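Local coordinates for protein oxidoreductase, putative (Neosartorya fumigata, PDB 6SKX) that probably catalyses NADPH-dependent reductive amination, reducing imines formed from carbonyl compounds and amines, at residues 5-10 with 53-58; 27-32 with 45-50; 60-65 with 88-93; 130-135 with 154-159. All coordinates share one frame; numbering follows the deposited sequence.

Interaction 1 of 4, residues 5-10 with 53-58; sequences SIFGLG and DGINAS
Ser-5 donates its hydroxyl to the backbone oxygen of Gly-54, with OG and O 2.6 Å apart. This is the one hydrogen bond between strand residues 5-7 and residues 53-58. The Ser-5 hydroxyl stands anti to its own backbone N (chi1 -172°), which carries it out to the helix. It meets the Gly-54 oxygen from a bent direction, with a C=O...OG angle of 129°, and lies 29° off the carbonyl plane. The methyl of Ala-57 lies near the same hydroxyl, and the CB atoms of Ser-5 and Ser-58 are 3.9 Å apart.

The apolar part is made by Phe-7. Its ring tip, CZ, comes to 3.7 Å from CA of Gly-54. The backbone N of Ile-55 lies at the ring edge, close to the ring plane. The Ile-55 side chain starts out away from the strand, but its end turns back, and CD1 reaches CE1 of Phe-7 at 4.0 Å. The two side chains cross at about a right angle. Gly-54 has no side chain, and its CA lies directly against the ring, so helix and strand come close here.

Strand 3-7 leads into the glycine-rich turn of a Rossmann-type nucleotide-binding fold, where Leu-9 contacts NADP(+). The strand lies between strands 26-30 and 60-63 and bonds to both through its backbone. Helix 51-56 packs on one side of this sheet. Thr-74 and Leu-75 of helix 68-75 also touch Phe-7, and the ring of Trp-30 meets that of Phe-7.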
loop_
_atom_site.group_PDB
_atom_site.type_symbol
_atom_site.label_atom_id
_atom_site.label_comp_id
_atom_site.label_asym_id
_atom_site.label_seq_id
_atom_site.Cartn_x
_atom_site.Cartn_y
_atom_site.Cartn_z
ATOM N N SER A 5 -5.456 -36.142 4.065
ATOM C CA SER A 5 -4.723 -36.484 2.819
ATOM C C SER A 5 -4.469 -35.193 2.042
ATOM O O SER A 5 -5.450 -34.469 1.822
ATOM C CB SER A 5 -5.534 -37.460 1.997
ATOM O OG SER A 5 -4.783 -37.922 0.925
ATOM N N ILE A 6 -3.218 -34.874 1.704
ATOM C CA ILE A 6 -2.822 -33.568 1.082
ATOM C C ILE A 6 -2.431 -33.839 -0.372
ATOM O O ILE A 6 -1.630 -34.766 -0.614
ATOM C CB ILE A 6 -1.619 -32.940 1.810
ATOM C CG1 ILE A 6 -1.808 -32.825 3.327
ATOM C CG2 ILE A 6 -1.216 -31.623 1.169
ATOM C CD1 ILE A 6 -2.862 -31.876 3.729
ATOM N N PHE A 7 -2.884 -33.002 -1.292
ATOM C CA PHE A 7 -2.424 -33.014 -2.704
ATOM C C PHE A 7 -1.584 -31.762 -2.959
ATOM O O PHE A 7 -2.167 -30.610 -2.966
ATOM C CB PHE A 7 -3.633 -33.103 -3.640
ATOM C CG PHE A 7 -4.145 -34.511 -3.866
ATOM C CD1 PHE A 7 -5.048 -35.089 -2.993
ATOM C CD2 PHE A 7 -3.736 -35.256 -4.963
ATOM C CE1 PHE A 7 -5.511 -36.383 -3.198
ATOM C CE2 PHE A 7 -4.187 -36.556 -5.157
ATOM C CZ PHE A 7 -5.056 -37.125 -4.256
ATOM N N GLY A 8 -0.274 -31.955 -3.138
ATOM C CA GLY A 8 0.664 -30.858 -3.484
ATOM C C GLY A 8 1.703 -30.588 -2.406
ATOM O O GLY A 8 1.317 -30.222 -1.272
ATOM N N LEU A 9 2.984 -30.745 -2.760
ATOM C CA LEU A 9 4.144 -30.483 -1.865
ATOM C C LEU A 9 5.076 -29.417 -2.469
ATOM O O LEU A 9 6.255 -29.512 -2.213
ATOM C CB LEU A 9 4.864 -31.810 -1.605
ATOM C CG LEU A 9 4.096 -32.798 -0.710
ATOM C CD1 LEU A 9 4.962 -33.980 -0.331
ATOM C CD2 LEU A 9 3.583 -32.128 0.553
ATOM N N GLY A 10 4.555 -28.401 -3.184
ATOM C CA GLY A 10 5.211 -27.079 -3.296
ATOM C C GLY A 10 5.497 -26.499 -1.909
ATOM O O GLY A 10 5.286 -27.209 -0.891
ATOM N N ASP A 53 -5.173 -43.576 -4.623
ATOM C CA ASP A 53 -4.616 -43.853 -3.272
ATOM C C ASP A 53 -4.775 -42.629 -2.362
ATOM O O ASP A 53 -5.151 -42.819 -1.180
ATOM C CB ASP A 53 -3.159 -44.295 -3.364
ATOM C CG ASP A 53 -3.035 -45.699 -3.930
ATOM O OD1 ASP A 53 -4.086 -46.303 -4.210
ATOM O OD2 ASP A 53 -1.908 -46.171 -4.077
ATOM N N GLY A 54 -4.540 -41.430 -2.893
ATOM C CA GLY A 54 -4.612 -40.164 -2.139
ATOM C C GLY A 54 -6.032 -39.905 -1.673
ATOM O O GLY A 54 -6.206 -39.546 -0.504
ATOM N N ILE A 55 -7.011 -40.132 -2.557
ATOM C CA ILE A 55 -8.472 -40.033 -2.250
ATOM C C ILE A 55 -8.860 -41.129 -1.251
ATOM O O ILE A 55 -9.636 -40.817 -0.339
ATOM C CB ILE A 55 -9.330 -40.111 -3.532
ATOM C CG1 ILE A 55 -9.031 -38.958 -4.498
ATOM C CG2 ILE A 55 -10.812 -40.178 -3.175
ATOM C CD1 ILE A 55 -9.261 -37.600 -3.896
ATOM N N ASN A 56 -8.345 -42.360 -1.379
ATOM C CA ASN A 56 -8.714 -43.439 -0.422
ATOM C C ASN A 56 -7.967 -43.320 0.919
ATOM O O ASN A 56 -8.423 -43.987 1.845
ATOM C CB ASN A 56 -8.618 -44.829 -1.056
ATOM C CG ASN A 56 -9.757 -45.070 -2.033
ATOM O OD1 ASN A 56 -9.516 -45.378 -3.191
ATOM N ND2 ASN A 56 -10.995 -44.828 -1.616
ATOM N N ALA A 57 -6.928 -42.498 1.026
ATOM C CA ALA A 57 -6.141 -42.420 2.277
ATOM C C ALA A 57 -6.912 -41.739 3.409
ATOM O O ALA A 57 -6.566 -41.984 4.550
ATOM C CB ALA A 57 -4.830 -41.735 2.024
ATOM N N SER A 58 -7.906 -40.918 3.086
ATOM C CA SER A 58 -8.671 -40.203 4.133
ATOM C C SER A 58 -9.997 -39.692 3.578
ATOM O O SER A 58 -10.117 -39.586 2.382
ATOM C CB SER A 58 -7.861 -39.046 4.643
ATOM O OG SER A 58 -8.505 -38.420 5.722
#

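Interaction 2 of 4, residues 27-32 with 45-50; sequences VAVWNR and ATLSHT
Val-27 and Val-29 bond to Thr-46 and Ser-48 through three backbone hydrogen bonds of a short parallel ladder, in which Ala-28 is paired with Thr-46 and Val-29 with Leu-47. Thr-46 N donates to Val-27 O at 3.1 Å. Val-29 N donates to Thr-46 O at 3.0 Å. Ser-48 N then donates to Val-29 O at 2.8 Å, and this bond is almost straight (178° at the hydrogen).

Two of the acceptors have further partners. A water lies 2.8 Å from Thr-46 OG1 and also donates weakly to Val-27 O. Thr-46 O takes a CA-H...O contact from Ala-28. Asn-31 is satisfied outside the pair: OD1 accepts from Ser-33 N, while ND2 bonds Ala-37 O and Ser-39 OG. Thr-50 OG1 caps the next helix at Asp-53 N.

Apolar groups fill in around the ladder. Val-29 turns CG1 toward the backbone N side (chi1 -58°), and this methyl meets CB of Ala-45 at 3.9 Å. The Leu-47 methyl CD1 reaches back to Val-29 O and toward CB of Asn-31. On the side of the sheet where Ala-28 lies, Trp-30 brings CD1 to 3.5 Å from Ser-48 O.

Asn-31 and Arg-32 bind NADP(+), so the strand ends at the cofactor site. Strand 46-47 is the outermost on this side of the chain's sheet. Strand 26-30 lies between it and strand 3-7, with helix 11-22 packed against Val-27, Val-29 and Ala-45.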
loop_
_atom_site.group_PDB
_atom_site.type_symbol
_atom_site.label_atom_id
_atom_site.label_comp_id
_atom_site.label_asym_id
_atom_site.label_seq_id
_atom_site.Cartn_x
_atom_site.Cartn_y
_atom_site.Cartn_z
ATOM N N VAL A 27 -0.977 -38.613 8.149
ATOM C CA VAL A 27 -0.931 -37.703 6.971
ATOM C C VAL A 27 -0.435 -38.465 5.740
ATOM O O VAL A 27 0.670 -39.057 5.786
ATOM C CB VAL A 27 -0.048 -36.471 7.237
ATOM C CG1 VAL A 27 -0.048 -35.538 6.040
ATOM C CG2 VAL A 27 -0.469 -35.706 8.465
ATOM N N ALA A 28 -1.255 -38.471 4.693
ATOM C CA ALA A 28 -0.926 -38.968 3.340
ATOM C C ALA A 28 -0.567 -37.760 2.480
ATOM O O ALA A 28 -1.207 -36.715 2.646
ATOM C CB ALA A 28 -2.115 -39.691 2.773
ATOM N N VAL A 29 0.423 -37.887 1.606
ATOM C CA VAL A 29 0.851 -36.774 0.718
ATOM C C VAL A 29 0.968 -37.265 -0.727
ATOM O O VAL A 29 1.566 -38.309 -0.983
ATOM C CB VAL A 29 2.176 -36.157 1.225
ATOM C CG1 VAL A 29 2.014 -35.652 2.643
ATOM C CG2 VAL A 29 3.353 -37.122 1.133
ATOM N N TRP A 30 0.464 -36.468 -1.643
ATOM C CA TRP A 30 0.661 -36.618 -3.105
ATOM C C TRP A 30 1.581 -35.477 -3.571
ATOM O O TRP A 30 1.244 -34.247 -3.389
ATOM C CB TRP A 30 -0.700 -36.659 -3.830
ATOM C CG TRP A 30 -0.622 -36.977 -5.290
ATOM C CD1 TRP A 30 -0.788 -38.194 -5.872
ATOM C CD2 TRP A 30 -0.345 -36.053 -6.358
ATOM N NE1 TRP A 30 -0.619 -38.100 -7.229
ATOM C CE2 TRP A 30 -0.353 -36.796 -7.559
ATOM C CE3 TRP A 30 -0.131 -34.667 -6.424
ATOM C CZ2 TRP A 30 -0.125 -36.206 -8.805
ATOM C CZ3 TRP A 30 0.116 -34.083 -7.651
ATOM C CH2 TRP A 30 0.119 -34.846 -8.827
ATOM N N ASN A 31 2.711 -35.888 -4.137
ATOM C CA ASN A 31 3.890 -35.075 -4.514
ATOM C C ASN A 31 4.059 -35.155 -6.040
ATOM O O ASN A 31 4.357 -36.244 -6.505
ATOM C CB ASN A 31 5.128 -35.577 -3.759
ATOM C CG ASN A 31 6.399 -34.784 -4.012
ATOM O OD1 ASN A 31 6.461 -33.951 -4.922
ATOM N ND2 ASN A 31 7.443 -35.098 -3.250
ATOM N N ARG A 32 3.946 -34.025 -6.757
ATOM C CA ARG A 32 4.124 -33.936 -8.237
ATOM C C ARG A 32 5.526 -34.411 -8.638
ATOM O O ARG A 32 5.616 -35.007 -9.690
ATOM C CB ARG A 32 3.888 -32.504 -8.741
ATOM C CG ARG A 32 3.683 -32.390 -10.252
ATOM C CD ARG A 32 3.361 -30.975 -10.723
ATOM N N ALA A 45 5.109 -38.802 7.091
ATOM C CA ALA A 45 4.118 -38.786 5.984
ATOM C C ALA A 45 4.233 -40.083 5.170
ATOM O O ALA A 45 5.350 -40.613 5.068
ATOM C CB ALA A 45 4.323 -37.597 5.092
ATOM N N THR A 46 3.123 -40.534 4.576
ATOM C CA THR A 46 3.043 -41.727 3.687
ATOM C C THR A 46 2.785 -41.273 2.239
ATOM O O THR A 46 1.829 -40.517 2.006
ATOM C CB THR A 46 1.947 -42.666 4.222
ATOM O OG1 THR A 46 2.340 -43.044 5.535
ATOM C CG2 THR A 46 1.770 -43.932 3.417
ATOM N N LEU A 47 3.605 -41.697 1.287
ATOM C CA LEU A 47 3.506 -41.233 -0.125
ATOM C C LEU A 47 2.320 -41.904 -0.820
ATOM O O LEU A 47 2.297 -43.115 -0.853
ATOM C CB LEU A 47 4.808 -41.566 -0.862
ATOM C CG LEU A 47 4.989 -40.943 -2.253
ATOM C CD1 LEU A 47 4.767 -39.439 -2.251
ATOM C CD2 LEU A 47 6.370 -41.260 -2.793
ATOM N N SER A 48 1.426 -41.121 -1.421
ATOM C CA SER A 48 0.323 -41.587 -2.303
ATOM C C SER A 48 0.883 -41.773 -3.726
ATOM O O SER A 48 1.122 -40.761 -4.402
ATOM C CB SER A 48 -0.844 -40.594 -2.281
ATOM O OG SER A 48 -1.297 -40.347 -0.962
ATOM N N HIS A 49 1.085 -43.020 -4.158
ATOM C CA HIS A 49 1.672 -43.391 -5.473
ATOM C C HIS A 49 0.734 -43.016 -6.619
ATOM O O HIS A 49 1.276 -42.782 -7.677
ATOM C CB HIS A 49 2.056 -44.877 -5.539
ATOM C CG HIS A 49 3.164 -45.222 -4.596
ATOM N ND1 HIS A 49 3.878 -46.385 -4.692
ATOM C CD2 HIS A 49 3.636 -44.584 -3.495
ATOM C CE1 HIS A 49 4.780 -46.426 -3.725
ATOM N NE2 HIS A 49 4.652 -45.333 -2.974
ATOM N N THR A 50 -0.594 -42.958 -6.414
ATOM C CA THR A 50 -1.560 -42.463 -7.435
ATOM C C THR A 50 -2.533 -41.499 -6.770
ATOM O O THR A 50 -2.611 -41.526 -5.533
ATOM C CB THR A 50 -2.359 -43.596 -8.092
ATOM O OG1 THR A 50 -3.141 -44.215 -7.060
ATOM C CG2 THR A 50 -1.471 -44.598 -8.807
HETATM O O HOH W 1 0.329 -42.101 7.246
#

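Interaction 3 of 4, residues 60-65 with 88-93; sequences LIIICL and INLTNG
Ile-88 joins strand 60-63 with both backbone polar atoms. Its N donates to Ile-61 O and its O accepts from Ile-63 N, both at 2.9 Å. Its side chain lies beside that of Ile-62, pointing the same way, with CB 3.9 Å from Ile-62 CD1. Leu-60 CD1 meets its CG1.

Asn-89 is on the other side of the sheet. Its OD1 lies against CB of Ile-63 and accepts from both the hydroxyl and the backbone N of Thr-91; the bond from N closes an Asx turn. Thr-91 OG1 donates to Asn-89 OD1 at 2.7 Å, in the carboxamide plane, while Thr-91 N sits above that plane. Leu-90 N continues the ladder to Ile-63 O, and Leu-90 CD1 packs on Ile-62 CG2 at 3.8 Å. Thr-91 OG1 also accepts from Leu-65 N at 3.2 Å, in a nearly straight bond (178°). The hydroxyl thus relays between the two strand ends. Asn-92 reaches Asn-240 of the second subunit.

Leu-65 and Asn-92 bind NADP(+), so the strand ends border the cofactor site. The strands are the two arms of a right-handed beta-alpha-beta crossover through helix 68-75. Strand 3-7 flanks one arm and strand 111-118 the other.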
loop_
_atom_site.group_PDB
_atom_site.type_symbol
_atom_site.label_atom_id
_atom_site.label_comp_id
_atom_site.label_asym_id
_atom_site.label_seq_id
_atom_site.Cartn_x
_atom_site.Cartn_y
_atom_site.Cartn_z
ATOM N N LEU A 60 -10.952 -36.716 4.580
ATOM C CA LEU A 60 -10.621 -35.267 4.523
ATOM C C LEU A 60 -9.431 -35.071 3.581
ATOM O O LEU A 60 -8.331 -35.465 3.919
ATOM C CB LEU A 60 -10.335 -34.751 5.931
ATOM C CG LEU A 60 -10.048 -33.258 6.047
ATOM C CD1 LEU A 60 -11.169 -32.436 5.453
ATOM C CD2 LEU A 60 -9.818 -32.875 7.493
ATOM N N ILE A 61 -9.693 -34.448 2.444
ATOM C CA ILE A 61 -8.746 -34.218 1.342
ATOM C C ILE A 61 -8.494 -32.714 1.231
ATOM O O ILE A 61 -9.460 -32.000 1.075
ATOM C CB ILE A 61 -9.362 -34.851 0.085
ATOM C CG1 ILE A 61 -9.412 -36.379 0.233
ATOM C CG2 ILE A 61 -8.611 -34.441 -1.169
ATOM C CD1 ILE A 61 -10.560 -36.928 -0.503
ATOM N N ILE A 62 -7.234 -32.276 1.408
ATOM C CA ILE A 62 -6.803 -30.847 1.341
ATOM C C ILE A 62 -5.970 -30.690 0.068
ATOM O O ILE A 62 -4.963 -31.392 -0.104
ATOM C CB ILE A 62 -5.974 -30.398 2.557
ATOM C CG1 ILE A 62 -6.522 -30.889 3.903
ATOM C CG2 ILE A 62 -5.805 -28.889 2.535
ATOM C CD1 ILE A 62 -7.648 -30.100 4.429
ATOM N N ILE A 63 -6.424 -29.851 -0.837
ATOM C CA ILE A 63 -5.752 -29.684 -2.146
ATOM C C ILE A 63 -5.044 -28.339 -2.138
ATOM O O ILE A 63 -5.711 -27.318 -1.865
ATOM C CB ILE A 63 -6.784 -29.788 -3.285
ATOM C CG1 ILE A 63 -7.668 -31.031 -3.129
ATOM C CG2 ILE A 63 -6.084 -29.739 -4.632
ATOM C CD1 ILE A 63 -8.746 -31.143 -4.177
ATOM N N CYS A 64 -3.768 -28.340 -2.512
ATOM C CA CYS A 64 -2.933 -27.119 -2.650
ATOM C C CYS A 64 -2.018 -27.293 -3.869
ATOM O O CYS A 64 -0.863 -27.711 -3.670
ATOM C CB CYS A 64 -2.137 -26.888 -1.368
ATOM S SG CYS A 64 -1.326 -25.274 -1.313
ATOM N N LEU A 65 -2.537 -27.041 -5.080
ATOM C CA LEU A 65 -1.787 -27.230 -6.360
ATOM C C LEU A 65 -1.608 -25.861 -7.051
ATOM O O LEU A 65 -2.062 -24.836 -6.473
ATOM C CB LEU A 65 -2.534 -28.250 -7.227
ATOM C CG LEU A 65 -2.595 -29.683 -6.693
ATOM C CD1 LEU A 65 -3.550 -30.538 -7.512
ATOM C CD2 LEU A 65 -1.222 -30.324 -6.684
ATOM N N ILE A 88 -11.423 -29.909 0.607
ATOM C CA ILE A 88 -11.040 -28.512 0.925
ATOM C C ILE A 88 -10.038 -28.081 -0.140
ATOM O O ILE A 88 -8.898 -28.573 -0.107
ATOM C CB ILE A 88 -10.443 -28.398 2.338
ATOM C CG1 ILE A 88 -11.298 -29.093 3.411
ATOM C CG2 ILE A 88 -10.185 -26.933 2.640
ATOM C CD1 ILE A 88 -12.698 -28.535 3.611
ATOM N N ASN A 89 -10.452 -27.239 -1.086
ATOM C CA ASN A 89 -9.541 -26.779 -2.167
ATOM C C ASN A 89 -8.994 -25.372 -1.835
ATOM O O ASN A 89 -9.795 -24.406 -1.818
ATOM C CB ASN A 89 -10.255 -26.894 -3.507
ATOM C CG ASN A 89 -9.359 -26.575 -4.682
ATOM O OD1 ASN A 89 -8.128 -26.555 -4.561
ATOM N ND2 ASN A 89 -9.978 -26.363 -5.831
ATOM N N LEU A 90 -7.686 -25.280 -1.548
ATOM C CA LEU A 90 -6.935 -24.026 -1.182
ATOM C C LEU A 90 -6.106 -23.517 -2.371
ATOM O O LEU A 90 -5.324 -22.532 -2.210
ATOM C CB LEU A 90 -6.035 -24.323 0.031
ATOM C CG LEU A 90 -6.786 -24.828 1.263
ATOM C CD1 LEU A 90 -5.827 -25.092 2.419
ATOM C CD2 LEU A 90 -7.856 -23.838 1.697
ATOM N N THR A 91 -6.279 -24.139 -3.534
ATOM C CA THR A 91 -5.691 -23.708 -4.829
ATOM C C THR A 91 -6.218 -22.329 -5.255
ATOM O O THR A 91 -7.464 -22.147 -5.348
ATOM C CB THR A 91 -5.976 -24.755 -5.903
ATOM O OG1 THR A 91 -5.591 -26.004 -5.313
ATOM C CG2 THR A 91 -5.211 -24.458 -7.168
ATOM N N ASN A 92 -5.293 -21.413 -5.554
ATOM C CA ASN A 92 -5.566 -20.028 -6.022
ATOM C C ASN A 92 -6.312 -20.114 -7.358
ATOM O O ASN A 92 -5.837 -20.869 -8.228
ATOM C CB ASN A 92 -4.279 -19.208 -6.188
ATOM C CG ASN A 92 -4.544 -17.872 -6.865
ATOM O OD1 ASN A 92 -4.215 -17.674 -8.038
ATOM N ND2 ASN A 92 -5.174 -16.953 -6.150
ATOM N N GLY A 93 -7.433 -19.395 -7.495
ATOM C CA GLY A 93 -8.062 -19.099 -8.796
ATOM C C GLY A 93 -9.221 -18.139 -8.655
ATOM O O GLY A 93 -9.318 -17.461 -7.600
#

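Interaction 4 of 4, residues 130-135 with 154-159; sequences LVLYSG and VFLGED
Val-154, Gly-135 and Tyr-133 bury the largest areas in this parallel pair. Val-154 sits beside Leu-132, and the two side chains point the same way, with Val-154 CG1 4.1 Å from Leu-132 CD2. Its other methyl, CG2, meets CD2 of Leu-130. Its backbone is held at both ends: N donates to Val-131 O at 3.1 Å, and O accepts from Tyr-133 N at 2.8 Å.

Tyr-133 also gives its carbonyl oxygen to Leu-156 N at 2.8 Å. On the side of the sheet where Tyr-133 lies, its CB touches Phe-155 CD1. The Phe-155 CG is anti to the backbone N (chi1 -172°), which swings the ring along the strand. Gly-135 O then lies at the ring edge, 3.4 Å from Phe-155 CZ. One face of the Tyr-133 ring receives CG1 of Val-131, and Phe-140 packs on both aromatic rings.

Gly-135 has backbone angles at which a side chain would press on the preceding carbonyl. Its N donates to Gly-157 O at 2.9 Å, in the carbonyl plane and on a lone pair. Gly-135 and Glu-158 also exchange CA-H...O contacts in both directions. Next to it, Ser-134 OG donates to a lone pair of Asp-159 O at 2.7 Å. The same hydroxyl accepts from Ala-163 N, and Asp-159 bonds Gly-161 N and forms a salt bridge with Arg-99.

Apolar side chains and ladder bonds hold the start of the pair. Beyond them, strand 130-135 takes up the carbonyls of both Gly-157 and Asp-159, which probably fixes the course of the turn into helix 162-188.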
loop_
_atom_site.group_PDB
_atom_site.type_symbol
_atom_site.label_atom_id
_atom_site.label_comp_id
_atom_site.label_asym_id
_atom_site.label_seq_id
_atom_site.Cartn_x
_atom_site.Cartn_y
_atom_site.Cartn_z
ATOM N N LEU A 130 -4.175 -16.519 8.310
ATOM C CA LEU A 130 -5.651 -16.515 8.152
ATOM C C LEU A 130 -6.011 -17.305 6.885
ATOM O O LEU A 130 -5.355 -17.077 5.828
ATOM C CB LEU A 130 -6.109 -15.049 8.056
ATOM C CG LEU A 130 -7.573 -14.790 8.403
ATOM C CD1 LEU A 130 -7.778 -13.377 8.938
ATOM C CD2 LEU A 130 -8.459 -15.020 7.203
ATOM N N VAL A 131 -7.044 -18.152 6.953
ATOM C CA VAL A 131 -7.634 -18.771 5.729
ATOM C C VAL A 131 -9.111 -18.394 5.616
ATOM O O VAL A 131 -9.838 -18.542 6.616
ATOM C CB VAL A 131 -7.420 -20.287 5.720
ATOM C CG1 VAL A 131 -7.877 -20.890 4.398
ATOM C CG2 VAL A 131 -5.966 -20.635 5.988
ATOM N N LEU A 132 -9.540 -17.900 4.449
ATOM C CA LEU A 132 -10.969 -17.610 4.157
ATOM C C LEU A 132 -11.576 -18.864 3.527
ATOM O O LEU A 132 -10.885 -19.469 2.692
ATOM C CB LEU A 132 -11.068 -16.438 3.178
ATOM C CG LEU A 132 -10.271 -15.192 3.560
ATOM C CD1 LEU A 132 -10.170 -14.244 2.380
ATOM C CD2 LEU A 132 -10.890 -14.504 4.753
ATOM N N TYR A 133 -12.792 -19.239 3.938
ATOM C CA TYR A 133 -13.499 -20.451 3.445
ATOM C C TYR A 133 -14.937 -20.132 3.032
ATOM O O TYR A 133 -15.639 -19.278 3.669
ATOM C CB TYR A 133 -13.549 -21.512 4.544
ATOM C CG TYR A 133 -12.219 -22.031 5.024
ATOM C CD1 TYR A 133 -11.579 -23.059 4.340
ATOM C CD2 TYR A 133 -11.659 -21.576 6.220
ATOM C CE1 TYR A 133 -10.365 -23.566 4.793
ATOM C CE2 TYR A 133 -10.470 -22.106 6.702
ATOM C CZ TYR A 133 -9.825 -23.101 5.989
ATOM O OH TYR A 133 -8.638 -23.607 6.429
ATOM N N SER A 134 -15.418 -20.841 2.019
ATOM C CA SER A 134 -16.823 -20.705 1.558
ATOM C C SER A 134 -17.253 -21.977 0.818
ATOM O O SER A 134 -16.352 -22.672 0.235
ATOM C CB SER A 134 -17.014 -19.434 0.721
ATOM O OG SER A 134 -16.548 -19.607 -0.605
ATOM N N GLY A 135 -18.558 -22.283 0.883
ATOM C CA GLY A 135 -19.188 -23.460 0.234
ATOM C C GLY A 135 -19.933 -24.283 1.266
ATOM O O GLY A 135 -20.621 -23.667 2.132
ATOM N N VAL A 154 -11.965 -18.191 8.808
ATOM C CA VAL A 154 -13.100 -17.258 8.555
ATOM C C VAL A 154 -13.983 -17.882 7.470
ATOM O O VAL A 154 -13.550 -17.942 6.289
ATOM C CB VAL A 154 -12.613 -15.841 8.180
ATOM C CG1 VAL A 154 -13.740 -15.000 7.601
ATOM C CG2 VAL A 154 -12.011 -15.126 9.382
ATOM N N PHE A 155 -15.169 -18.343 7.859
ATOM C CA PHE A 155 -16.203 -18.865 6.923
ATOM C C PHE A 155 -17.099 -17.719 6.470
ATOM O O PHE A 155 -17.750 -17.096 7.322
ATOM C CB PHE A 155 -17.088 -19.918 7.585
ATOM C CG PHE A 155 -18.024 -20.604 6.629
ATOM C CD1 PHE A 155 -17.529 -21.459 5.653
ATOM C CD2 PHE A 155 -19.403 -20.392 6.710
ATOM C CE1 PHE A 155 -18.401 -22.098 4.778
ATOM C CE2 PHE A 155 -20.270 -21.038 5.837
ATOM C CZ PHE A 155 -19.768 -21.885 4.871
ATOM N N LEU A 156 -17.222 -17.482 5.179
ATOM C CA LEU A 156 -18.137 -16.379 4.801
ATOM C C LEU A 156 -19.208 -16.809 3.776
ATOM O O LEU A 156 -19.527 -16.033 2.892
ATOM C CB LEU A 156 -17.277 -15.147 4.468
ATOM C CG LEU A 156 -16.438 -15.119 3.196
ATOM C CD1 LEU A 156 -15.012 -14.707 3.508
ATOM C CD2 LEU A 156 -16.460 -16.428 2.445
ATOM N N GLY A 157 -19.840 -17.971 3.983
ATOM C CA GLY A 157 -21.122 -18.354 3.345
ATOM C C GLY A 157 -21.005 -19.493 2.338
ATOM O O GLY A 157 -19.875 -19.981 2.080
ATOM N N GLU A 158 -22.147 -19.844 1.737
ATOM C CA GLU A 158 -22.450 -21.123 1.046
ATOM C C GLU A 158 -21.980 -21.116 -0.408
ATOM O O GLU A 158 -21.854 -22.214 -0.980
ATOM C CB GLU A 158 -23.956 -21.361 1.074
ATOM C CG GLU A 158 -24.494 -21.613 2.467
ATOM C CD GLU A 158 -25.739 -22.494 2.481
ATOM O OE1 GLU A 158 -25.831 -23.440 1.640
ATOM O OE2 GLU A 158 -26.604 -22.250 3.346
ATOM N N ASP A 159 -21.798 -19.943 -1.011
ATOM C CA ASP A 159 -21.311 -19.826 -2.409
ATOM C C ASP A 159 -19.828 -20.223 -2.419
ATOM O O ASP A 159 -19.010 -19.563 -1.720
ATOM C CB ASP A 159 -21.551 -18.415 -2.961
ATOM C CG ASP A 159 -21.191 -18.211 -4.423
ATOM O OD1 ASP A 159 -20.358 -18.978 -4.959
ATOM O OD2 ASP A 159 -21.763 -17.283 -5.029
#

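In the fold
All four contacts belong to one mixed sheet. Interactions 1 and 2 are closest, with centres about 5 Å apart. They share strand pairing: Ile-6 N lies 2.9 Å from Ala-28 O. Interaction 3 continues the sheet on the other side of strand 3-7, where Phe-7 O lies 2.8 Å from Cys-64 N. Interactions 3 and 4 meet through side chains, with Leu-90 CD2 4.0 Å from Tyr-133 CE1. Interaction 4 is about 27 Å from interaction 2, centre to centre, at the opposite end of the sheet. Leu-9, Asn-31, Arg-32, Leu-65 and Asn-92 place interactions 1 to 3 at the NADP(+) site. Interaction 4 contributes none of the known cofactor-binding residues.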